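Local coordinates for protein autolysin E (Staphylococcus aureus, PDB 4PI8) that probably hydrolyses glycosidic bonds in the NAG-NAM polymers of peptidoglycan, and binds the disaccharide NAG-NAM in this catalytically disabled form, at residues A[68-73]-A[100-105]; A[24-29]-A[33-38]; A[179-184]-A[221-226]. The protein carries 1 engineered substitution. All blocks are in the same frame, centred on the assembly; numbering follows the deposited sequence.

Contact 1: residues A[68-73]-A[100-105]; sequences SEVNQL and YLVSHA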
loop_
_atom_site.group_PDB
_atom_site.type_symbol
_atom_site.label_atom_id
_atom_site.label_comp_id
_atom_site.label_asym_id
_atom_site.label_seq_id
_atom_site.Cartn_x
_atom_site.Cartn_y
_atom_site.Cartn_z
ATOM N N SER A 68 2.742 22.459 0.842
ATOM C CA SER A 68 2.468 22.875 2.220
ATOM C C SER A 68 1.402 21.984 2.864
ATOM O O SER A 68 1.576 21.553 4.016
ATOM C CB SER A 68 2.113 24.340 2.352
ATOM O OG SER A 68 0.925 24.600 1.699
ATOM N N GLU A 69 0.360 21.625 2.124
ATOM C CA GLU A 69 -0.671 20.737 2.639
ATOM C C GLU A 69 -0.127 19.339 2.893
ATOM O O GLU A 69 -0.435 18.711 3.949
ATOM C CB GLU A 69 -1.833 20.664 1.719
ATOM C CG GLU A 69 -2.624 21.971 1.689
ATOM C CD GLU A 69 -3.695 21.919 0.638
ATOM O OE1 GLU A 69 -3.471 21.732 -0.548
ATOM O OE2 GLU A 69 -4.877 22.126 1.021
ATOM N N VAL A 70 0.680 18.797 1.988
ATOM C CA VAL A 70 1.252 17.461 2.203
ATOM C C VAL A 70 2.192 17.496 3.414
ATOM O O VAL A 70 2.170 16.570 4.242
ATOM C CB VAL A 70 1.957 16.961 0.941
ATOM C CG1 VAL A 70 2.561 15.605 1.197
ATOM C CG2 VAL A 70 0.957 16.878 -0.194
ATOM N N ASN A 71 2.980 18.553 3.543
ATOM C CA ASN A 71 3.853 18.671 4.733
ATOM C C ASN A 71 3.063 18.789 6.006
ATOM O O ASN A 71 3.512 18.254 7.042
ATOM C CB ASN A 71 4.867 19.761 4.575
ATOM C CG ASN A 71 6.057 19.302 3.747
ATOM O OD1 ASN A 71 6.471 18.141 3.828
ATOM N ND2 ASN A 71 6.642 20.176 2.982
ATOM N N GLN A 72 1.881 19.385 5.972
ATOM C CA GLN A 72 1.007 19.353 7.180
ATOM C C GLN A 72 0.652 17.964 7.559
ATOM O O GLN A 72 0.742 17.587 8.761
ATOM C CB GLN A 72 -0.341 19.973 6.891
ATOM C CG GLN A 72 -0.422 21.436 7.031
ATOM C CD GLN A 72 -1.839 21.906 6.848
ATOM O OE1 GLN A 72 -2.787 21.537 7.632
ATOM N NE2 GLN A 72 -2.029 22.699 5.784
ATOM N N LEU A 73 0.306 17.096 6.602
ATOM C CA LEU A 73 0.040 15.692 6.906
ATOM C C LEU A 73 1.218 15.002 7.476
ATOM O O LEU A 73 1.048 14.087 8.223
ATOM C CB LEU A 73 -0.463 14.919 5.672
ATOM C CG LEU A 73 -1.832 15.249 5.125
ATOM C CD1 LEU A 73 -2.079 14.368 3.928
ATOM C CD2 LEU A 73 -2.886 14.990 6.207
ATOM N N TYR A 100 -3.226 8.871 -0.876
ATOM C CA TYR A 100 -3.011 7.453 -0.794
ATOM C C TYR A 100 -1.557 7.176 -0.517
ATOM O O TYR A 100 -1.232 6.383 0.384
ATOM C CB TYR A 100 -3.468 6.776 -2.108
ATOM C CG TYR A 100 -2.718 5.497 -2.340
ATOM C CD1 TYR A 100 -2.848 4.415 -1.495
ATOM C CD2 TYR A 100 -1.756 5.424 -3.345
ATOM C CE1 TYR A 100 -2.059 3.307 -1.642
ATOM C CE2 TYR A 100 -0.974 4.304 -3.530
ATOM C CZ TYR A 100 -1.080 3.284 -2.630
ATOM O OH TYR A 100 -0.230 2.197 -2.763
ATOM N N LEU A 101 -0.636 7.812 -1.245
ATOM C CA LEU A 101 0.770 7.489 -1.125
ATOM C C LEU A 101 1.281 7.781 0.292
ATOM O O LEU A 101 1.990 6.946 0.905
ATOM C CB LEU A 101 1.599 8.254 -2.147
ATOM C CG LEU A 101 2.961 7.723 -2.488
ATOM C CD1 LEU A 101 2.935 6.315 -3.064
ATOM C CD2 LEU A 101 3.605 8.718 -3.436
ATOM N N VAL A 102 0.926 8.931 0.830
ATOM C CA VAL A 102 1.289 9.306 2.181
ATOM C C VAL A 102 0.704 8.308 3.132
ATOM O O VAL A 102 1.364 7.859 4.086
ATOM C CB VAL A 102 0.823 10.742 2.508
ATOM C CG1 VAL A 102 0.857 10.983 4.011
ATOM C CG2 VAL A 102 1.705 11.765 1.725
ATOM N N SER A 103 -0.619 8.021 2.998
ATOM C CA SER A 103 -1.281 7.118 3.923
ATOM C C SER A 103 -0.668 5.742 3.938
ATOM O O SER A 103 -0.481 5.125 5.003
ATOM C CB SER A 103 -2.810 7.062 3.650
ATOM O OG SER A 103 -3.402 8.363 3.716
ATOM N N HIS A 104 -0.361 5.196 2.780
ATOM C CA HIS A 104 0.311 3.918 2.655
ATOM C C HIS A 104 1.644 3.981 3.377
ATOM O O HIS A 104 1.960 3.073 4.177
ATOM C CB HIS A 104 0.408 3.554 1.185
ATOM C CG HIS A 104 0.928 2.179 0.913
ATOM N ND1 HIS A 104 0.896 1.628 -0.334
ATOM C CD2 HIS A 104 1.525 1.274 1.733
ATOM C CE1 HIS A 104 1.414 0.426 -0.283
ATOM N NE2 HIS A 104 1.807 0.183 0.951
ATOM N N ALA A 105 2.463 4.986 3.099
ATOM C CA ALA A 105 3.780 5.086 3.758
ATOM C C ALA A 105 3.610 5.158 5.227
ATOM O O ALA A 105 4.458 4.534 5.955
ATOM C CB ALA A 105 4.533 6.294 3.237
#
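Val102 meets Val70 and Leu73 where two helices of this lysozyme-clan enzyme, 67-74 and 98-108, approach each other in a small, purely apolar helix-helix contact. Taking helix 98-108 in order, Tyr100 shares a hydrogen bond through its hydroxyl with ND1 of His104, one turn on, at 2.7 Å. Leu101 touches Ala164 and Ile167 of helix 156-172 and Phe87 and Ala90 of helix 84-94. Val102 alone of the six reaches across. With CG1 anti to the backbone N (chi1 164°), its two methyls fork: CG1 is directed to the CB of Leu73, 4.5 Å from it, and CG2 to Val70. Leu88 and Phe87 of helix 84-94 flank Val70 and Val102 respectively, so a third helix helps to close the seam. Ser103 turns its hydroxyl back to the carbonyl oxygen of Ile99 and lays its side chain on Met208 of helix 200-215, while beyond it His104 sits among the rings of Phe131, Tyr194 and Trp200. The tightest point across the seam is methyl to methyl, Val70 CG1 to Val102 CG2 at 4.0 Å.

Contact 2: residues A[24-29]-A[33-38]; sequences VQTKEE and FVEANN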
loop_
_atom_site.group_PDB
_atom_site.type_symbol
_atom_site.label_atom_id
_atom_site.label_comp_id
_atom_site.label_asym_id
_atom_site.label_seq_id
_atom_site.Cartn_x
_atom_site.Cartn_y
_atom_site.Cartn_z
ATOM N N VAL A 24 -0.578 -16.980 2.673
ATOM C CA VAL A 24 -0.405 -16.271 3.965
ATOM C C VAL A 24 -1.442 -15.160 4.092
ATOM O O VAL A 24 -1.485 -14.271 3.239
ATOM C CB VAL A 24 1.009 -15.728 4.104
ATOM C CG1 VAL A 24 1.150 -14.941 5.418
ATOM C CG2 VAL A 24 2.027 -16.880 4.025
ATOM N N GLN A 25 -2.282 -15.250 5.106
ATOM C CA GLN A 25 -3.322 -14.266 5.380
ATOM C C GLN A 25 -3.224 -14.032 6.877
ATOM O O GLN A 25 -3.353 -14.986 7.627
ATOM C CB GLN A 25 -4.723 -14.749 5.061
ATOM C CG GLN A 25 -4.848 -15.354 3.630
ATOM C CD GLN A 25 -5.214 -14.372 2.552
ATOM O OE1 GLN A 25 -5.014 -13.167 2.681
ATOM N NE2 GLN A 25 -5.714 -14.858 1.436
ATOM N N THR A 26 -2.952 -12.791 7.299
ATOM C CA THR A 26 -2.634 -12.515 8.706
ATOM C C THR A 26 -3.575 -11.471 9.296
ATOM O O THR A 26 -4.298 -10.735 8.598
ATOM C CB THR A 26 -1.207 -12.039 8.843
ATOM O OG1 THR A 26 -1.019 -10.836 8.087
ATOM C CG2 THR A 26 -0.202 -13.070 8.362
ATOM N N LYS A 27 -3.575 -11.430 10.638
ATOM C CA LYS A 27 -4.414 -10.501 11.404
ATOM C C LYS A 27 -3.646 -10.094 12.663
ATOM O O LYS A 27 -2.875 -10.890 13.170
ATOM C CB LYS A 27 -5.716 -11.219 11.763
ATOM C CG LYS A 27 -6.594 -10.656 12.843
ATOM C CD LYS A 27 -7.319 -11.793 13.567
ATOM C CE LYS A 27 -7.860 -11.332 14.917
ATOM N NZ LYS A 27 -8.594 -10.036 14.806
ATOM N N GLU A 28 -3.819 -8.848 13.100
ATOM C CA GLU A 28 -3.192 -8.369 14.354
ATOM C C GLU A 28 -4.047 -8.761 15.544
ATOM O O GLU A 28 -5.255 -8.459 15.577
ATOM C CB GLU A 28 -3.006 -6.841 14.282
ATOM C CG GLU A 28 -1.803 -6.303 15.061
ATOM C CD GLU A 28 -1.294 -4.989 14.474
ATOM O OE1 GLU A 28 -2.117 -4.249 13.874
ATOM O OE2 GLU A 28 -0.080 -4.702 14.589
ATOM N N GLU A 29 -3.424 -9.475 16.480
ATOM C CA GLU A 29 -4.074 -10.001 17.666
ATOM C C GLU A 29 -3.080 -10.051 18.873
ATOM O O GLU A 29 -1.924 -10.459 18.714
ATOM C CB GLU A 29 -4.610 -11.389 17.354
ATOM C CG GLU A 29 -5.646 -11.886 18.347
ATOM C CD GLU A 29 -6.401 -13.102 17.848
ATOM O OE1 GLU A 29 -6.252 -13.470 16.656
ATOM O OE2 GLU A 29 -7.153 -13.681 18.657
ATOM N N PHE A 33 1.126 -10.065 14.791
ATOM C CA PHE A 33 0.451 -10.729 13.675
ATOM C C PHE A 33 0.372 -12.235 13.811
ATOM O O PHE A 33 1.356 -12.844 14.208
ATOM C CB PHE A 33 1.091 -10.326 12.335
ATOM C CG PHE A 33 0.661 -8.954 11.879
ATOM C CD1 PHE A 33 -0.594 -8.765 11.278
ATOM C CD2 PHE A 33 1.460 -7.839 12.136
ATOM C CE1 PHE A 33 -1.005 -7.505 10.887
ATOM C CE2 PHE A 33 1.040 -6.570 11.761
ATOM C CZ PHE A 33 -0.202 -6.404 11.142
ATOM N N VAL A 34 -0.813 -12.794 13.592
ATOM C CA VAL A 34 -1.035 -14.245 13.586
ATOM C C VAL A 34 -1.760 -14.649 12.298
ATOM O O VAL A 34 -2.295 -13.790 11.613
ATOM C CB VAL A 34 -1.890 -14.673 14.794
ATOM C CG1 VAL A 34 -1.194 -14.316 16.121
ATOM C CG2 VAL A 34 -3.311 -14.086 14.786
ATOM N N GLU A 35 -1.801 -15.938 11.961
ATOM C CA GLU A 35 -2.552 -16.374 10.783
ATOM C C GLU A 35 -4.025 -16.184 11.005
ATOM O O GLU A 35 -4.579 -16.453 12.090
ATOM C CB GLU A 35 -2.226 -17.841 10.414
ATOM C CG GLU A 35 -2.702 -18.274 9.031
ATOM C CD GLU A 35 -1.925 -17.675 7.812
ATOM O OE1 GLU A 35 -0.841 -17.098 7.968
ATOM O OE2 GLU A 35 -2.413 -17.844 6.659
ATOM N N ALA A 36 -4.720 -15.651 9.999
ATOM C CA ALA A 36 -6.145 -15.480 10.034
ATOM C C ALA A 36 -6.801 -16.822 9.700
ATOM O O ALA A 36 -6.297 -17.566 8.853
ATOM C CB ALA A 36 -6.565 -14.443 9.013
ATOM N N ASN A 37 -7.949 -17.080 10.300
ATOM C CA ASN A 37 -8.641 -18.294 9.941
ATOM C C ASN A 37 -9.527 -18.106 8.736
ATOM O O ASN A 37 -9.719 -16.996 8.236
ATOM C CB ASN A 37 -9.381 -18.863 11.157
ATOM C CG ASN A 37 -10.499 -18.012 11.610
ATOM O OD1 ASN A 37 -11.275 -17.472 10.825
ATOM N ND2 ASN A 37 -10.640 -17.908 12.955
ATOM N N ASN A 38 -10.073 -19.202 8.236
ATOM C CA ASN A 38 -10.936 -19.141 7.076
ATOM C C ASN A 38 -12.106 -18.184 7.177
ATOM O O ASN A 38 -12.400 -17.485 6.231
ATOM C CB ASN A 38 -11.430 -20.558 6.690
ATOM C CG ASN A 38 -10.386 -21.352 5.915
ATOM O OD1 ASN A 38 -10.652 -22.518 5.553
ATOM N ND2 ASN A 38 -9.216 -20.784 5.668
#
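Glu28 and Phe33 face each other across an antiparallel beta hairpin, as a non-hydrogen-bonded pair with both side chains on one face. The extended Glu28 chain slants over the ring, its carboxylate nearly flat on it (planes 24° apart) and OE2 of Glu28 3.6 Å from CE2 of Phe33. OE1 of Glu28 is also salt-bridged to Lys203. Thr26 lies across the same phenyl group at about a right angle, OG1 coming 3.8 Å from CD1 of Phe33, while that hydroxyl bonds to Ser196.

Lys27 and Val34 form the hydrogen-bonded pair: Lys27 N reaches Val34 O at 2.9 Å and Val34 N returns to Lys27 O at 2.8 Å. On this face Val34 CG2 lies 3.5 Å from OE1 of Glu29, whose chain slants past it.

Past this pair the side chain of Glu35 takes one of the two bonds. A bend at chi2 (71°) folds its carboxylate back, and OE2 of Glu35 accepts from the backbone N of Gln25 at 3.0 Å, the N-H arriving from above the carboxylate plane, 44° out of it. Gln25 O also lies close to this carboxylate, two acceptors with no bond between them; it accepts a nearly straight bond from Ala36 N, 2.8 Å away.

Val24 touches the bound N-acetylmuramic acid, so the hairpin borders the glycan site. Strand 26-29 is also joined through Thr26 to the backbone of Ser196 and Ile198, ahead of helix 200-215, while Gln25 and Ala36 pack on Ile41 of helix 38-45, before which Asn37 serves as N-cap.

Contact 3: residues A[179-184]-A[221-226]; sequences LYQMRW and DIRQTY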
loop_
_atom_site.group_PDB
_atom_site.type_symbol
_atom_site.label_atom_id
_atom_site.label_comp_id
_atom_site.label_asym_id
_atom_site.label_seq_id
_atom_site.Cartn_x
_atom_site.Cartn_y
_atom_site.Cartn_z
ATOM N N LEU A 179 -7.610 0.101 -3.400
ATOM C CA LEU A 179 -7.031 -0.707 -2.366
ATOM C C LEU A 179 -7.539 -2.143 -2.318
ATOM O O LEU A 179 -6.833 -3.099 -2.074
ATOM C CB LEU A 179 -7.190 -0.051 -0.969
ATOM C CG LEU A 179 -6.430 1.279 -0.776
ATOM C CD1 LEU A 179 -6.969 1.966 0.455
ATOM C CD2 LEU A 179 -4.941 1.131 -0.715
ATOM N N TYR A 180 -8.863 -2.250 -2.479
ATOM C CA TYR A 180 -9.496 -3.584 -2.509
ATOM C C TYR A 180 -8.846 -4.498 -3.566
ATOM O O TYR A 180 -8.552 -5.638 -3.293
ATOM C CB TYR A 180 -11.007 -3.472 -2.772
ATOM C CG TYR A 180 -11.692 -4.808 -2.603
ATOM C CD1 TYR A 180 -12.059 -5.279 -1.364
ATOM C CD2 TYR A 180 -11.936 -5.630 -3.678
ATOM C CE1 TYR A 180 -12.621 -6.527 -1.193
ATOM C CE2 TYR A 180 -12.491 -6.896 -3.494
ATOM C CZ TYR A 180 -12.841 -7.320 -2.269
ATOM O OH TYR A 180 -13.375 -8.615 -2.098
ATOM N N GLN A 181 -8.679 -3.945 -4.757
ATOM C CA GLN A 181 -8.065 -4.722 -5.841
ATOM C C GLN A 181 -6.618 -5.034 -5.570
ATOM O O GLN A 181 -6.123 -6.117 -5.911
ATOM C CB GLN A 181 -8.196 -4.066 -7.196
ATOM C CG GLN A 181 -9.631 -3.915 -7.681
ATOM C CD GLN A 181 -9.708 -3.042 -8.893
ATOM O OE1 GLN A 181 -9.108 -1.968 -8.968
ATOM N NE2 GLN A 181 -10.438 -3.509 -9.919
ATOM N N MET A 182 -5.877 -4.085 -4.990
ATOM C CA MET A 182 -4.471 -4.329 -4.639
ATOM C C MET A 182 -4.384 -5.462 -3.630
ATOM O O MET A 182 -3.417 -6.262 -3.670
ATOM C CB MET A 182 -3.837 -3.049 -4.080
ATOM C CG MET A 182 -3.631 -1.981 -5.131
ATOM S SD MET A 182 -2.999 -0.426 -4.467
ATOM C CE MET A 182 -1.294 -0.886 -4.140
ATOM N N ARG A 183 -5.327 -5.521 -2.686
ATOM C CA ARG A 183 -5.276 -6.490 -1.626
ATOM C C ARG A 183 -5.813 -7.884 -2.015
ATOM O O ARG A 183 -5.297 -8.892 -1.549
ATOM C CB ARG A 183 -6.016 -5.972 -0.390
ATOM C CG ARG A 183 -6.078 -6.928 0.770
ATOM C CD ARG A 183 -4.704 -7.365 1.292
ATOM N NE ARG A 183 -4.801 -8.339 2.385
ATOM C CZ ARG A 183 -4.962 -9.645 2.220
ATOM N NH1 ARG A 183 -5.153 -10.159 1.012
ATOM N NH2 ARG A 183 -4.975 -10.435 3.290
ATOM N N TRP A 184 -6.909 -7.912 -2.776
ATOM C CA TRP A 184 -7.651 -9.137 -2.983
ATOM C C TRP A 184 -7.716 -9.548 -4.468
ATOM O O TRP A 184 -8.292 -10.593 -4.768
ATOM C CB TRP A 184 -9.076 -9.007 -2.413
ATOM C CG TRP A 184 -9.150 -8.730 -0.946
ATOM C CD1 TRP A 184 -9.520 -7.564 -0.367
ATOM C CD2 TRP A 184 -8.874 -9.644 0.115
ATOM N NE1 TRP A 184 -9.418 -7.700 0.975
ATOM C CE2 TRP A 184 -9.041 -8.955 1.318
ATOM C CE3 TRP A 184 -8.470 -10.996 0.174
ATOM C CZ2 TRP A 184 -8.848 -9.553 2.553
ATOM C CZ3 TRP A 184 -8.307 -11.582 1.402
ATOM C CH2 TRP A 184 -8.484 -10.834 2.583
ATOM N N ASP A 221 -13.705 8.112 -8.577
ATOM C CA ASP A 221 -14.668 7.099 -8.894
ATOM C C ASP A 221 -14.622 5.934 -7.934
ATOM O O ASP A 221 -13.533 5.428 -7.577
ATOM C CB ASP A 221 -14.427 6.578 -10.335
ATOM C CG ASP A 221 -14.657 7.667 -11.405
ATOM O OD1 ASP A 221 -15.656 8.434 -11.277
ATOM O OD2 ASP A 221 -13.832 7.766 -12.351
ATOM N N ILE A 222 -15.775 5.477 -7.516
ATOM C CA ILE A 222 -15.931 4.354 -6.655
ATOM C C ILE A 222 -16.467 3.186 -7.467
ATOM O O ILE A 222 -17.456 3.300 -8.214
ATOM C CB ILE A 222 -16.978 4.607 -5.555
ATOM C CG1 ILE A 222 -16.660 5.905 -4.765
ATOM C CG2 ILE A 222 -17.154 3.374 -4.689
ATOM C CD1 ILE A 222 -15.296 5.956 -4.117
ATOM N N ARG A 223 -15.794 2.066 -7.366
ATOM C CA ARG A 223 -16.209 0.864 -8.110
ATOM C C ARG A 223 -16.914 -0.068 -7.188
ATOM O O ARG A 223 -16.412 -0.469 -6.138
ATOM C CB ARG A 223 -15.020 0.181 -8.724
ATOM C CG ARG A 223 -15.431 -1.137 -9.361
ATOM C CD ARG A 223 -14.306 -1.720 -10.189
ATOM N NE ARG A 223 -14.690 -3.046 -10.618
ATOM C CZ ARG A 223 -14.093 -3.756 -11.570
ATOM N NH1 ARG A 223 -13.061 -3.286 -12.261
ATOM N NH2 ARG A 223 -14.594 -4.946 -11.833
ATOM N N GLN A 224 -18.111 -0.494 -7.598
ATOM C CA GLN A 224 -18.954 -1.361 -6.801
ATOM C C GLN A 224 -18.782 -2.875 -6.949
ATOM O O GLN A 224 -18.945 -3.605 -5.983
ATOM C CB GLN A 224 -20.446 -1.079 -7.174
ATOM C CG GLN A 224 -20.876 0.376 -7.126
ATOM C CD GLN A 224 -20.842 0.952 -5.722
ATOM O OE1 GLN A 224 -21.288 0.322 -4.750
ATOM N NE2 GLN A 224 -20.317 2.163 -5.607
ATOM N N THR A 225 -18.541 -3.316 -8.162
ATOM C CA THR A 225 -18.741 -4.703 -8.534
ATOM C C THR A 225 -17.420 -5.345 -8.945
ATOM O O THR A 225 -16.739 -4.862 -9.833
ATOM C CB THR A 225 -19.782 -4.784 -9.663
ATOM O OG1 THR A 225 -21.052 -4.273 -9.171
ATOM C CG2 THR A 225 -19.994 -6.197 -10.126
ATOM N N TYR A 226 -17.165 -6.467 -8.318
ATOM C CA TYR A 226 -15.918 -7.246 -8.528
ATOM C C TYR A 226 -16.119 -8.689 -8.854
ATOM O O TYR A 226 -15.186 -9.312 -9.368
ATOM C CB TYR A 226 -15.047 -7.124 -7.273
ATOM C CG TYR A 226 -14.725 -5.694 -6.955
ATOM C CD1 TYR A 226 -13.633 -5.057 -7.502
ATOM C CD2 TYR A 226 -15.573 -4.968 -6.150
ATOM C CE1 TYR A 226 -13.368 -3.734 -7.224
ATOM C CE2 TYR A 226 -15.315 -3.646 -5.864
ATOM C CZ TYR A 226 -14.221 -3.041 -6.416
ATOM O OH TYR A 226 -13.981 -1.697 -6.163
#
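The carbonyl oxygen of Thr225 is gripped side-on by Arg223, which sends NE to Thr225 O at 2.8 Å and NH2 to the same oxygen at 2.9 Å. The acceptor lies in the guanidinium plane, so the two N-H groups fix the rotation of that flat group and tie Arg223 to the backbone two residues on. Asp6 forms a salt bridge with NH2, which would offset the positive charge. The arginine chain leaves its backbone with CG opposite the N (chi1 174°) and stays extended as far as NE, a shape that carries the guanidinium to the amide of Gln181 on helix 179-184. There NE2 of Gln181 stands 3.5 Å from NH1 of Arg223. Both are donors and no bond joins them; the amide oxygen of Gln181 is instead taken by Leu177 N.

Tyr226 supplies the apolar part. The Gln181 chain crosses it at about a right angle, CG of Gln181 lying 3.8 Å from CE1 of Tyr226 and NE2 coming to the edge of the ring in its plane, with the amide turned 75° from the ring. Over one ring face stands Tyr180, whose CD2 is 4.1 Å above the plane and over its centre. The two tyrosine rings are tilted by 46°, an oblique packing, neither stacked nor edge-to-face. Asn178 ND2 bonds to the Tyr226 hydroxyl, which also makes a weak bond to Arg223 O.

Thus the loop following helix 200-215 is laid against one flank of helix 179-184, that of Tyr180 and Gln181. Tyr180 bonds to Met45 O at the end of helix 38-45, and Leu179 and Met182 of helix 179-184 pack on Trp200 of helix 200-215 and Tyr100 of helix 98-108.

Along the chain the three contacts come in series: contact 2 first, then contact 1, then contact 3. Contacts 1 and 2 lie on opposite sides of the chain's centre, their own centres about 28 Å apart, and do not touch. Helix 179-184 bridges them. Met182 and Leu179 pack against Tyr100 of contact 1, whereas Arg183 reaches Gln25 of contact 2 through a probable hydrogen bond, Arg183 NH2 to Gln25 OE1 at 2.8 Å. Helix 200-215 touches both contact 1 and helix 179-184 of contact 3. The mainly helical body around contacts 1 and 3 is thereby connected to the small hairpin of contact 2, which alone of the three contributes a residue to the glycan pocket.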